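Local atomic coordinates of coat protein (Sulfolobus turreted icosahedral virus, PDB entry 2BBD), a protein that probably forms the outer shell of the Sulfolobus turreted icosahedral virus, as a double jelly-roll major capsid protein of the kind found in adenovirus and phage PRD1. Residues T5-Q10 with Y151-Y156; Q214-I219 with Y295-Q300; T18-K23 with I135-A140. All blocks are in the same frame, centred on the assembly; numbering follows the deposited sequence.

Contact 1 of 3, residues T5-Q10 with Y151-Y156; sequences TETLQQ and YITITY
Antiparallel pairing at the edge of an N-terminal jelly-roll sheet joins Glu6 to Ile154 and flanks this pair with two threonine couples. Strand 2-13 is an outermost strand of the sheet within the chain, and strand 145-158 lies between it and strand 29-43. Glu6 and Ile154 form a hydrogen-bonded pair: Glu6 N reaches Ile154 O at 2.9 Å, and Ile154 N reaches Glu6 O at 2.8 Å. Leu8 N also bonds to Ile152 O. On one face lie the non-hydrogen-bonded pairs Thr5-Thr155 and Thr7-Thr153, whose hydroxyls meet. Thr5 OG1 is 2.9 Å from Thr155 OG1. Thr7 OG1 is 3.0 Å from Thr153 OG1. All four threonines place OG1 beside their own backbone N, which aims the hydroxyls at one another across the strands. On the other face, Leu8 straddles two isoleucines, with CD2 against Ile152 CG2 and CD1 pressed tightly on Ile154 CD1 at 3.4 Å. Glu6 crosses the Tyr156 ring at a slant, CG in plane at its edge and the carboxylate turned 88° to it, while Tyr156 OH bonds to Pro25 O. The threonine hydroxyls can thus satisfy one another on their face, whereas the opposite face joins aliphatic packing of Leu8, Ile152 and Ile154, with Pro25 against Leu8 and Ile154, to a polar end at Glu6 and Tyr156.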
ATOM      1  N   THR A   5      -4.162  15.055  15.696  1.00 24.65           N
ATOM      2  CA  THR A   5      -3.653  13.710  15.799  1.00 26.46           C
ATOM      3  C   THR A   5      -3.456  13.248  17.234  1.00 27.31           C
ATOM      4  O   THR A   5      -3.056  14.024  18.102  1.00 25.88           O
ATOM      5  CB  THR A   5      -2.306  13.614  15.039  1.00 26.69           C
ATOM      6  OG1 THR A   5      -2.521  13.919  13.654  1.00 25.49           O
ATOM      7  CG2 THR A   5      -1.721  12.235  15.150  1.00 25.65           C
ATOM      8  N   GLU A   6      -3.768  11.981  17.484  1.00 27.57           N
ATOM      9  CA  GLU A   6      -3.544  11.412  18.798  1.00 28.32           C
ATOM     10  C   GLU A   6      -3.129   9.938  18.702  1.00 27.37           C
ATOM     11  O   GLU A   6      -3.528   9.201  17.787  1.00 24.13           O
ATOM     12  CB  GLU A   6      -4.767  11.617  19.727  1.00 31.74           C
ATOM     13  CG  GLU A   6      -6.100  11.043  19.282  1.00 35.22           C
ATOM     14  CD  GLU A   6      -7.278  11.505  20.176  1.00 35.81           C
ATOM     15  OE1 GLU A   6      -8.342  10.859  20.141  1.00 37.44           O
ATOM     16  OE2 GLU A   6      -7.153  12.512  20.905  1.00 35.70           O
ATOM     17  N   THR A   7      -2.293   9.530  19.645  1.00 25.66           N
ATOM     18  CA  THR A   7      -1.785   8.171  19.688  1.00 27.36           C
ATOM     19  C   THR A   7      -2.562   7.338  20.694  1.00 27.54           C
ATOM     20  O   THR A   7      -2.698   7.726  21.845  1.00 28.08           O
ATOM     21  CB  THR A   7      -0.309   8.187  20.088  1.00 28.31           C
ATOM     22  OG1 THR A   7       0.409   9.020  19.174  1.00 30.90           O
ATOM     23  CG2 THR A   7       0.269   6.786  20.081  1.00 27.30           C
ATOM     24  N   LEU A   8      -3.072   6.194  20.258  1.00 27.63           N
ATOM     25  CA  LEU A   8      -3.824   5.316  21.148  1.00 27.92           C
ATOM     26  C   LEU A   8      -2.957   4.837  22.323  1.00 28.07           C
ATOM     27  O   LEU A   8      -1.763   4.566  22.173  1.00 25.34           O
ATOM     28  CB  LEU A   8      -4.369   4.124  20.356  1.00 27.26           C
ATOM     29  CG  LEU A   8      -5.704   4.358  19.640  1.00 30.66           C
ATOM     30  CD1 LEU A   8      -5.747   5.740  19.030  1.00 29.17           C
ATOM     31  CD2 LEU A   8      -5.923   3.291  18.591  1.00 25.68           C
ATOM     32  N   GLN A   9      -3.571   4.750  23.495  1.00 27.42           N
ATOM     33  CA  GLN A   9      -2.884   4.319  24.702  1.00 29.53           C
ATOM     34  C   GLN A   9      -2.511   2.845  24.617  1.00 26.95           C
ATOM     35  O   GLN A   9      -1.445   2.436  25.056  1.00 27.14           O
ATOM     36  CB  GLN A   9      -3.794   4.536  25.917  1.00 33.17           C
ATOM     37  CG  GLN A   9      -3.054   4.681  27.226  1.00 42.20           C
ATOM     38  CD  GLN A   9      -2.396   6.044  27.371  1.00 46.75           C
ATOM     39  OE1 GLN A   9      -1.521   6.411  26.580  1.00 50.07           O
ATOM     40  NE2 GLN A   9      -2.813   6.802  28.386  1.00 45.90           N
ATOM     41  N   GLN A  10      -3.411   2.049  24.057  1.00 26.89           N
ATOM     42  CA  GLN A  10      -3.201   0.614  23.924  1.00 27.64           C
ATOM     43  C   GLN A  10      -2.220   0.264  22.796  1.00 29.05           C
ATOM     44  O   GLN A  10      -2.362   0.738  21.664  1.00 27.38           O
ATOM     45  CB  GLN A  10      -4.546  -0.071  23.678  1.00 27.47           C
ATOM     46  CG  GLN A  10      -4.463  -1.579  23.499  1.00 32.02           C
ATOM     47  CD  GLN A  10      -5.827  -2.257  23.535  1.00 33.97           C
ATOM     48  OE1 GLN A  10      -5.926  -3.477  23.386  1.00 35.75           O
ATOM     49  NE2 GLN A  10      -6.884  -1.469  23.734  1.00 35.84           N
ATOM     50  N   TYR A 151       2.483   0.725  17.703  1.00 24.91           N
ATOM     51  CA  TYR A 151       1.886   1.943  18.226  1.00 24.27           C
ATOM     52  C   TYR A 151       0.966   2.491  17.141  1.00 23.97           C
ATOM     53  O   TYR A 151       1.363   2.623  15.979  1.00 22.57           O
ATOM     54  CB  TYR A 151       2.966   2.969  18.568  1.00 25.95           C
ATOM     55  CG  TYR A 151       3.872   2.508  19.676  1.00 28.47           C
ATOM     56  CD1 TYR A 151       4.804   1.499  19.455  1.00 30.18           C
ATOM     57  CD2 TYR A 151       3.765   3.046  20.963  1.00 30.71           C
ATOM     58  CE1 TYR A 151       5.611   1.028  20.482  1.00 31.52           C
ATOM     59  CE2 TYR A 151       4.567   2.581  22.007  1.00 30.88           C
ATOM     60  CZ  TYR A 151       5.486   1.571  21.756  1.00 34.10           C
ATOM     61  OH  TYR A 151       6.275   1.089  22.772  1.00 37.56           O
ATOM     62  N   ILE A 152      -0.268   2.799  17.526  1.00 22.08           N
ATOM     63  CA  ILE A 152      -1.264   3.300  16.596  1.00 22.21           C
ATOM     64  C   ILE A 152      -1.532   4.787  16.795  1.00 23.76           C
ATOM     65  O   ILE A 152      -1.803   5.232  17.910  1.00 24.07           O
ATOM     66  CB  ILE A 152      -2.586   2.544  16.771  1.00 21.44           C
ATOM     67  CG1 ILE A 152      -2.339   1.037  16.698  1.00 24.20           C
ATOM     68  CG2 ILE A 152      -3.597   3.019  15.734  1.00 21.94           C
ATOM     69  CD1 ILE A 152      -1.694   0.545  15.386  1.00 24.47           C
ATOM     70  N   THR A 153      -1.454   5.559  15.715  1.00 21.63           N
ATOM     71  CA  THR A 153      -1.703   6.991  15.813  1.00 23.12           C
ATOM     72  C   THR A 153      -2.763   7.397  14.795  1.00 24.41           C
ATOM     73  O   THR A 153      -2.667   7.085  13.618  1.00 24.87           O
ATOM     74  CB  THR A 153      -0.428   7.790  15.585  1.00 23.35           C
ATOM     75  OG1 THR A 153       0.528   7.437  16.589  1.00 24.45           O
ATOM     76  CG2 THR A 153      -0.707   9.268  15.683  1.00 24.14           C
ATOM     77  N   ILE A 154      -3.783   8.098  15.258  1.00 25.59           N
ATOM     78  CA  ILE A 154      -4.867   8.476  14.369  1.00 26.71           C
ATOM     79  C   ILE A 154      -4.985   9.969  14.129  1.00 27.00           C
ATOM     80  O   ILE A 154      -4.894  10.776  15.058  1.00 28.45           O
ATOM     81  CB  ILE A 154      -6.200   7.926  14.924  1.00 28.01           C
ATOM     82  CG1 ILE A 154      -6.070   6.416  15.111  1.00 27.74           C
ATOM     83  CG2 ILE A 154      -7.360   8.239  13.977  1.00 27.96           C
ATOM     84  CD1 ILE A 154      -7.143   5.825  15.957  1.00 34.05           C
ATOM     85  N   THR A 155      -5.155  10.334  12.864  1.00 25.24           N
ATOM     86  CA  THR A 155      -5.341  11.729  12.516  1.00 25.01           C
ATOM     87  C   THR A 155      -6.842  11.902  12.276  1.00 24.66           C
ATOM     88  O   THR A 155      -7.415  11.263  11.398  1.00 24.56           O
ATOM     89  CB  THR A 155      -4.569  12.116  11.245  1.00 24.57           C
ATOM     90  OG1 THR A 155      -3.157  12.037  11.488  1.00 24.85           O
ATOM     91  CG2 THR A 155      -4.923  13.539  10.841  1.00 24.75           C
ATOM     92  N   TYR A 156      -7.474  12.744  13.088  1.00 25.19           N
ATOM     93  CA  TYR A 156      -8.905  12.993  12.973  1.00 26.20           C
ATOM     94  C   TYR A 156      -9.184  14.344  12.362  1.00 26.65           C
ATOM     95  O   TYR A 156      -8.289  15.158  12.175  1.00 30.36           O
ATOM     96  CB  TYR A 156      -9.579  12.990  14.349  1.00 23.68           C
ATOM     97  CG  TYR A 156      -9.670  11.650  15.023  1.00 26.56           C
ATOM     98  CD1 TYR A 156      -8.819  11.318  16.070  1.00 27.48           C
ATOM     99  CD2 TYR A 156     -10.638  10.729  14.642  1.00 24.90           C
ATOM    100  CE1 TYR A 156      -8.935  10.098  16.729  1.00 28.41           C
ATOM    101  CE2 TYR A 156     -10.761   9.508  15.287  1.00 26.26           C
ATOM    102  CZ  TYR A 156      -9.908   9.197  16.328  1.00 27.61           C
ATOM    103  OH  TYR A 156     -10.015   7.976  16.947  1.00 32.48           O
TER
HETATM  104  O   HOH W   1      -8.493   8.410  20.015  1.00 47.40           O

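Contact 2 of 3, residues Q214-I219 with Y295-Q300; sequences QLVYVI and YDLALQ
Gln214 and Tyr295 are brought together by contrasting first torsions. The glutamine has CG opposite its backbone N (chi1 -177°) and runs out fully extended, whereas the tyrosine folds its ring between N and the carbonyl carbon (chi1 82°). As a result Gln214 OE1 stands over the centre of the Tyr295 ring, 3.3 Å above its plane, with the amide nearly perpendicular to the ring at 87°. The amide is held from outside the two segments: OE1 is hydrogen-bonded to Ser307 OG and NE2 to Tyr233 OH, bonds that would fix its rotation over the ring. No hydrogen bond links 214-219 to 295-300. Their axes pass 10.6 Å apart, the spacing of facing sheets in a beta sandwich, here the C-terminal jelly roll of the double-barrel coat protein. The rest of the contact is mainly aliphatic. Leu297 CD1 faces both Val216 CG1 (4.1 Å) and Val218 CG2 (4.2 Å), so that one leucine methyl spans consecutive inward-pointing positions of strand 210-219. Val216 and Leu297 run alongside one another, pointing opposite ways. Further along, Val218 CG2 is also 4.2 Å from Leu299 CD2, and these two side chains approach at a slant.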
ATOM      1  N   GLN A 214      -0.267   2.797  -9.408  1.00 28.26           N
ATOM      2  CA  GLN A 214       0.002   1.383  -9.251  1.00 25.93           C
ATOM      3  C   GLN A 214       1.456   1.124  -8.917  1.00 25.35           C
ATOM      4  O   GLN A 214       2.358   1.565  -9.640  1.00 25.87           O
ATOM      5  CB  GLN A 214      -0.354   0.650 -10.537  1.00 24.92           C
ATOM      6  CG  GLN A 214      -0.179  -0.853 -10.476  1.00 25.11           C
ATOM      7  CD  GLN A 214      -0.232  -1.486 -11.845  1.00 25.45           C
ATOM      8  OE1 GLN A 214      -0.339  -2.710 -11.981  1.00 27.91           O
ATOM      9  NE2 GLN A 214      -0.147  -0.654 -12.879  1.00 24.85           N
ATOM     10  N   LEU A 215       1.680   0.421  -7.811  1.00 24.10           N
ATOM     11  CA  LEU A 215       3.026   0.060  -7.401  1.00 21.14           C
ATOM     12  C   LEU A 215       3.236  -1.372  -7.850  1.00 22.64           C
ATOM     13  O   LEU A 215       2.451  -2.257  -7.518  1.00 23.48           O
ATOM     14  CB  LEU A 215       3.200   0.136  -5.883  1.00 21.66           C
ATOM     15  CG  LEU A 215       4.443  -0.626  -5.378  1.00 21.05           C
ATOM     16  CD1 LEU A 215       5.715  -0.039  -6.005  1.00 21.02           C
ATOM     17  CD2 LEU A 215       4.512  -0.562  -3.850  1.00 22.99           C
ATOM     18  N   VAL A 216       4.288  -1.594  -8.622  1.00 23.39           N
ATOM     19  CA  VAL A 216       4.584  -2.927  -9.098  1.00 22.46           C
ATOM     20  C   VAL A 216       5.985  -3.329  -8.696  1.00 22.60           C
ATOM     21  O   VAL A 216       6.930  -2.565  -8.881  1.00 22.26           O
ATOM     22  CB  VAL A 216       4.510  -3.023 -10.639  1.00 23.53           C
ATOM     23  CG1 VAL A 216       4.819  -4.461 -11.079  1.00 20.28           C
ATOM     24  CG2 VAL A 216       3.137  -2.568 -11.132  1.00 23.11           C
ATOM     25  N   TYR A 217       6.112  -4.520  -8.124  1.00 22.12           N
ATOM     26  CA  TYR A 217       7.424  -5.031  -7.773  1.00 22.97           C
ATOM     27  C   TYR A 217       7.452  -6.504  -8.118  1.00 22.61           C
ATOM     28  O   TYR A 217       6.425  -7.178  -8.099  1.00 23.35           O
ATOM     29  CB  TYR A 217       7.790  -4.787  -6.305  1.00 23.80           C
ATOM     30  CG  TYR A 217       6.851  -5.369  -5.280  1.00 22.62           C
ATOM     31  CD1 TYR A 217       5.673  -4.712  -4.939  1.00 22.44           C
ATOM     32  CD2 TYR A 217       7.171  -6.544  -4.607  1.00 22.78           C
ATOM     33  CE1 TYR A 217       4.836  -5.205  -3.939  1.00 24.24           C
ATOM     34  CE2 TYR A 217       6.337  -7.054  -3.602  1.00 25.12           C
ATOM     35  CZ  TYR A 217       5.171  -6.374  -3.271  1.00 25.02           C
ATOM     36  OH  TYR A 217       4.348  -6.851  -2.269  1.00 25.97           O
ATOM     37  N   VAL A 218       8.638  -6.987  -8.459  1.00 23.27           N
ATOM     38  CA  VAL A 218       8.813  -8.364  -8.883  1.00 24.31           C
ATOM     39  C   VAL A 218       9.806  -9.142  -8.020  1.00 23.38           C
ATOM     40  O   VAL A 218      10.848  -8.627  -7.634  1.00 22.70           O
ATOM     41  CB  VAL A 218       9.264  -8.375 -10.364  1.00 25.15           C
ATOM     42  CG1 VAL A 218       9.342  -9.775 -10.875  1.00 27.41           C
ATOM     43  CG2 VAL A 218       8.278  -7.561 -11.196  1.00 24.76           C
ATOM     44  N   ILE A 219       9.473 -10.391  -7.728  1.00 24.10           N
ATOM     45  CA  ILE A 219      10.330 -11.224  -6.900  1.00 24.39           C
ATOM     46  C   ILE A 219      10.985 -12.356  -7.685  1.00 25.27           C
ATOM     47  O   ILE A 219      10.311 -13.147  -8.354  1.00 25.62           O
ATOM     48  CB  ILE A 219       9.535 -11.865  -5.732  1.00 24.62           C
ATOM     49  CG1 ILE A 219       8.883 -10.783  -4.866  1.00 23.99           C
ATOM     50  CG2 ILE A 219      10.463 -12.737  -4.895  1.00 23.56           C
ATOM     51  CD1 ILE A 219       9.851  -9.813  -4.213  1.00 26.02           C
ATOM     52  N   TYR A 295      -2.277  -4.832 -17.602  1.00 32.68           N
ATOM     53  CA  TYR A 295      -0.932  -4.298 -17.455  1.00 31.47           C
ATOM     54  C   TYR A 295      -0.042  -5.497 -17.787  1.00 30.45           C
ATOM     55  O   TYR A 295      -0.333  -6.630 -17.394  1.00 31.61           O
ATOM     56  CB  TYR A 295      -0.688  -3.712 -16.053  1.00 29.13           C
ATOM     57  CG  TYR A 295      -0.322  -4.670 -14.941  1.00 28.74           C
ATOM     58  CD1 TYR A 295       1.002  -5.034 -14.718  1.00 28.92           C
ATOM     59  CD2 TYR A 295      -1.296  -5.148 -14.061  1.00 28.07           C
ATOM     60  CE1 TYR A 295       1.352  -5.848 -13.641  1.00 28.62           C
ATOM     61  CE2 TYR A 295      -0.958  -5.957 -12.986  1.00 27.88           C
ATOM     62  CZ  TYR A 295       0.363  -6.303 -12.781  1.00 27.60           C
ATOM     63  OH  TYR A 295       0.696  -7.119 -11.724  1.00 28.46           O
ATOM     64  N   ASP A 296       1.007  -5.245 -18.566  1.00 30.44           N
ATOM     65  CA  ASP A 296       1.914  -6.294 -19.018  1.00 29.63           C
ATOM     66  C   ASP A 296       3.358  -5.994 -18.656  1.00 29.54           C
ATOM     67  O   ASP A 296       3.753  -4.834 -18.525  1.00 30.89           O
ATOM     68  CB  ASP A 296       1.814  -6.434 -20.541  1.00 29.52           C
ATOM     69  CG  ASP A 296       0.377  -6.444 -21.039  1.00 31.37           C
ATOM     70  OD1 ASP A 296       0.119  -5.860 -22.111  1.00 32.53           O
ATOM     71  OD2 ASP A 296      -0.490  -7.042 -20.368  1.00 30.54           O
ATOM     72  N   LEU A 297       4.150  -7.049 -18.517  1.00 27.94           N
ATOM     73  CA  LEU A 297       5.553  -6.884 -18.187  1.00 29.16           C
ATOM     74  C   LEU A 297       6.475  -7.764 -19.024  1.00 27.21           C
ATOM     75  O   LEU A 297       6.083  -8.825 -19.506  1.00 28.36           O
ATOM     76  CB  LEU A 297       5.797  -7.191 -16.707  1.00 27.89           C
ATOM     77  CG  LEU A 297       5.149  -6.312 -15.632  1.00 30.74           C
ATOM     78  CD1 LEU A 297       5.472  -6.908 -14.257  1.00 29.27           C
ATOM     79  CD2 LEU A 297       5.656  -4.868 -15.733  1.00 25.51           C
ATOM     80  N   ALA A 298       7.699  -7.284 -19.207  1.00 26.48           N
ATOM     81  CA  ALA A 298       8.728  -8.028 -19.914  1.00 26.17           C
ATOM     82  C   ALA A 298       9.708  -8.337 -18.801  1.00 24.33           C
ATOM     83  O   ALA A 298      10.242  -7.417 -18.176  1.00 28.13           O
ATOM     84  CB  ALA A 298       9.392  -7.164 -20.983  1.00 26.06           C
ATOM     85  N   LEU A 299       9.942  -9.621 -18.546  1.00 24.79           N
ATOM     86  CA  LEU A 299      10.847 -10.021 -17.473  1.00 25.94           C
ATOM     87  C   LEU A 299      12.032 -10.872 -17.923  1.00 25.83           C
ATOM     88  O   LEU A 299      11.882 -11.756 -18.756  1.00 27.69           O
ATOM     89  CB  LEU A 299      10.070 -10.798 -16.403  1.00 24.06           C
ATOM     90  CG  LEU A 299       8.838 -10.135 -15.788  1.00 23.83           C
ATOM     91  CD1 LEU A 299       8.166 -11.112 -14.831  1.00 22.03           C
ATOM     92  CD2 LEU A 299       9.238  -8.866 -15.066  1.00 24.27           C
ATOM     93  N   GLN A 300      13.199 -10.608 -17.333  1.00 26.72           N
ATOM     94  CA  GLN A 300      14.436 -11.341 -17.628  1.00 25.39           C
ATOM     95  C   GLN A 300      14.395 -12.763 -17.071  1.00 26.48           C
ATOM     96  O   GLN A 300      15.149 -13.632 -17.506  1.00 27.28           O
ATOM     97  CB  GLN A 300      15.629 -10.628 -17.000  1.00 24.25           C
ATOM     98  CG  GLN A 300      15.894  -9.220 -17.500  1.00 27.22           C
ATOM     99  CD  GLN A 300      16.607  -9.218 -18.833  1.00 29.94           C
ATOM    100  OE1 GLN A 300      15.982  -9.100 -19.893  1.00 33.62           O
ATOM    101  NE2 GLN A 300      17.927  -9.371 -18.790  1.00 27.28           N
TER

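Contact 3 of 3, residues T18-K23 with I135-A140; sequences TNIPIK and ILTGQA
Ile20 and Ile135 form the hydrogen-bonded pair of a short antiparallel ladder at the edge of the N-terminal jelly roll, where strand 19-24 is an outermost strand of its sheet within the chain and 131-137 its neighbour. Among the backbone bonds, Ile20 N meets Ile135 O at 2.7 Å and Ile135 N returns to Ile20 O at 2.8 Å. A third backbone bond runs from Thr137 N to Thr18 O, also 2.8 Å. Apolar packing lies on the isoleucine face. Ile22 CD1 and Ile135 CD1 touch at 3.6 Å, while Ile20 CD1 rests 3.8 Å from Thr137 CG2. Phe150 of the facing sheet packs on Ile20, Ile135 and Thr137, and Tyr12 packs on Ile20 and Ile22, which places this face in the sandwich interior. On the other face Leu136 CD1 lies near Thr18 O. One bond joins side chain to backbone: with its hydroxyl swung between N and the carbonyl carbon (chi1 61°), Thr137 OG1 accepts the bond from Thr18 N at 2.8 Å and is itself hydrogen-bonded to Thr15 O.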
ATOM      1  N   THR A  18       1.033 -13.855  13.905  1.00 21.58           N
ATOM      2  CA  THR A  18      -0.097 -13.543  14.771  1.00 21.68           C
ATOM      3  C   THR A  18      -1.022 -12.501  14.119  1.00 21.89           C
ATOM      4  O   THR A  18      -0.566 -11.478  13.606  1.00 23.07           O
ATOM      5  CB  THR A  18       0.387 -12.990  16.144  1.00 21.04           C
ATOM      6  OG1 THR A  18       1.304 -13.914  16.751  1.00 22.24           O
ATOM      7  CG2 THR A  18      -0.794 -12.773  17.072  1.00 17.70           C
ATOM      8  N   ASN A  19      -2.318 -12.772  14.117  1.00 23.89           N
ATOM      9  CA  ASN A  19      -3.270 -11.826  13.554  1.00 24.23           C
ATOM     10  C   ASN A  19      -3.739 -10.930  14.696  1.00 25.37           C
ATOM     11  O   ASN A  19      -4.407 -11.382  15.625  1.00 28.09           O
ATOM     12  CB  ASN A  19      -4.456 -12.554  12.928  1.00 26.85           C
ATOM     13  CG  ASN A  19      -5.497 -11.596  12.373  1.00 29.04           C
ATOM     14  OD1 ASN A  19      -5.167 -10.624  11.697  1.00 30.90           O
ATOM     15  ND2 ASN A  19      -6.760 -11.869  12.658  1.00 35.17           N
ATOM     16  N   ILE A  20      -3.382  -9.656  14.620  1.00 23.87           N
ATOM     17  CA  ILE A  20      -3.727  -8.705  15.658  1.00 23.99           C
ATOM     18  C   ILE A  20      -4.843  -7.749  15.225  1.00 24.93           C
ATOM     19  O   ILE A  20      -4.599  -6.811  14.464  1.00 22.45           O
ATOM     20  CB  ILE A  20      -2.483  -7.869  16.039  1.00 23.66           C
ATOM     21  CG1 ILE A  20      -1.300  -8.795  16.336  1.00 23.28           C
ATOM     22  CG2 ILE A  20      -2.799  -6.983  17.222  1.00 21.78           C
ATOM     23  CD1 ILE A  20       0.013  -8.049  16.583  1.00 25.74           C
ATOM     24  N   PRO A  21      -6.084  -7.985  15.698  1.00 25.37           N
ATOM     25  CA  PRO A  21      -7.200  -7.109  15.332  1.00 25.54           C
ATOM     26  C   PRO A  21      -7.204  -5.887  16.239  1.00 27.15           C
ATOM     27  O   PRO A  21      -7.257  -6.015  17.457  1.00 30.81           O
ATOM     28  CB  PRO A  21      -8.422  -7.997  15.540  1.00 26.21           C
ATOM     29  CG  PRO A  21      -8.022  -8.832  16.719  1.00 27.06           C
ATOM     30  CD  PRO A  21      -6.565  -9.183  16.409  1.00 27.43           C
ATOM     31  N   ILE A  22      -7.128  -4.703  15.644  1.00 24.88           N
ATOM     32  CA  ILE A  22      -7.119  -3.472  16.418  1.00 23.96           C
ATOM     33  C   ILE A  22      -8.381  -2.678  16.128  1.00 24.88           C
ATOM     34  O   ILE A  22      -8.701  -2.403  14.975  1.00 23.60           O
ATOM     35  CB  ILE A  22      -5.888  -2.606  16.067  1.00 22.28           C
ATOM     36  CG1 ILE A  22      -4.602  -3.401  16.322  1.00 21.20           C
ATOM     37  CG2 ILE A  22      -5.879  -1.342  16.907  1.00 17.90           C
ATOM     38  CD1 ILE A  22      -3.331  -2.688  15.815  1.00 22.64           C
ATOM     39  N   LYS A  23      -9.111  -2.317  17.173  1.00 25.73           N
ATOM     40  CA  LYS A  23     -10.327  -1.542  16.977  1.00 29.01           C
ATOM     41  C   LYS A  23      -9.949  -0.074  16.885  1.00 27.25           C
ATOM     42  O   LYS A  23      -9.213   0.438  17.725  1.00 29.43           O
ATOM     43  CB  LYS A  23     -11.292  -1.754  18.145  1.00 31.25           C
ATOM     44  CG  LYS A  23     -12.657  -1.112  17.922  1.00 40.65           C
ATOM     45  CD  LYS A  23     -13.334  -1.664  16.665  1.00 43.60           C
ATOM     46  CE  LYS A  23     -14.828  -1.425  16.721  1.00 50.78           C
ATOM     47  NZ  LYS A  23     -15.416  -1.953  17.998  1.00 55.34           N
ATOM     48  N   ILE A 135      -3.541  -6.629  11.839  1.00 23.01           N
ATOM     49  CA  ILE A 135      -2.139  -6.767  11.471  1.00 22.43           C
ATOM     50  C   ILE A 135      -1.730  -8.214  11.641  1.00 21.81           C
ATOM     51  O   ILE A 135      -1.698  -8.726  12.765  1.00 23.24           O
ATOM     52  CB  ILE A 135      -1.210  -5.908  12.359  1.00 21.17           C
ATOM     53  CG1 ILE A 135      -1.649  -4.450  12.322  1.00 19.52           C
ATOM     54  CG2 ILE A 135       0.250  -6.013  11.861  1.00 18.56           C
ATOM     55  CD1 ILE A 135      -0.871  -3.569  13.284  1.00 20.78           C
ATOM     56  N   LEU A 136      -1.462  -8.885  10.524  1.00 22.41           N
ATOM     57  CA  LEU A 136      -0.987 -10.264  10.566  1.00 20.96           C
ATOM     58  C   LEU A 136       0.530 -10.122  10.533  1.00 22.28           C
ATOM     59  O   LEU A 136       1.107  -9.689   9.523  1.00 20.83           O
ATOM     60  CB  LEU A 136      -1.469 -11.063   9.354  1.00 20.29           C
ATOM     61  CG  LEU A 136      -0.850 -12.473   9.211  1.00 22.67           C
ATOM     62  CD1 LEU A 136      -1.132 -13.348  10.451  1.00 18.61           C
ATOM     63  CD2 LEU A 136      -1.407 -13.115   7.960  1.00 18.41           C
ATOM     64  N   THR A 137       1.181 -10.447  11.643  1.00 20.93           N
ATOM     65  CA  THR A 137       2.626 -10.311  11.698  1.00 20.70           C
ATOM     66  C   THR A 137       3.336 -11.340  10.845  1.00 21.89           C
ATOM     67  O   THR A 137       2.788 -12.402  10.544  1.00 22.55           O
ATOM     68  CB  THR A 137       3.155 -10.449  13.120  1.00 21.20           C
ATOM     69  OG1 THR A 137       2.822 -11.752  13.621  1.00 23.55           O
ATOM     70  CG2 THR A 137       2.565  -9.349  14.015  1.00 18.49           C
ATOM     71  N   GLY A 138       4.562 -11.011  10.453  1.00 22.87           N
ATOM     72  CA  GLY A 138       5.353 -11.925   9.659  1.00 22.29           C
ATOM     73  C   GLY A 138       6.158 -12.824  10.583  1.00 23.08           C
ATOM     74  O   GLY A 138       5.777 -13.054  11.731  1.00 23.12           O
ATOM     75  N   GLN A 139       7.281 -13.321  10.087  1.00 22.62           N
ATOM     76  CA  GLN A 139       8.146 -14.210  10.856  1.00 25.87           C
ATOM     77  C   GLN A 139       9.418 -13.457  11.274  1.00 26.86           C
ATOM     78  O   GLN A 139       9.758 -12.427  10.693  1.00 26.83           O
ATOM     79  CB  GLN A 139       8.504 -15.409   9.980  1.00 27.63           C
ATOM     80  CG  GLN A 139       8.824 -16.709  10.703  1.00 38.92           C
ATOM     81  CD  GLN A 139       7.643 -17.305  11.435  1.00 36.56           C
ATOM     82  OE1 GLN A 139       6.555 -17.462  10.878  1.00 39.56           O
ATOM     83  NE2 GLN A 139       7.856 -17.654  12.691  1.00 42.12           N
ATOM     84  N   ALA A 140      10.120 -13.955  12.283  1.00 26.79           N
ATOM     85  CA  ALA A 140      11.355 -13.307  12.719  1.00 25.40           C
ATOM     86  C   ALA A 140      12.484 -13.750  11.797  1.00 24.76           C
ATOM     87  O   ALA A 140      12.512 -14.897  11.352  1.00 23.59           O
ATOM     88  CB  ALA A 140      11.676 -13.702  14.152  1.00 26.36           C
TER

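Overall arrangement
Contacts 1 and 3 belong to the same jelly roll and lie on its two facing sheets, their centres about 18 Å apart. Along the chain contact 3 is nested inside the loop closed by contact 1, since strand 2-13 leads into 19-24 and 131-137 leads into 145-158. The two meet through the core, where Ile152 CD1 lies 3.6 Å from Ile22 CD1. Contact 2, in the second jelly roll, follows both in sequence; its centre is about 35 Å from that of contact 1 and about 28 Å from that of contact 3. Through its 214-219 segment it nevertheless reaches the same large mixed sheet as contact 3. A bound 2-methyl-2,4-pentanediol, probably from crystallisation, lies about 5 Å from the Glu6 side chain.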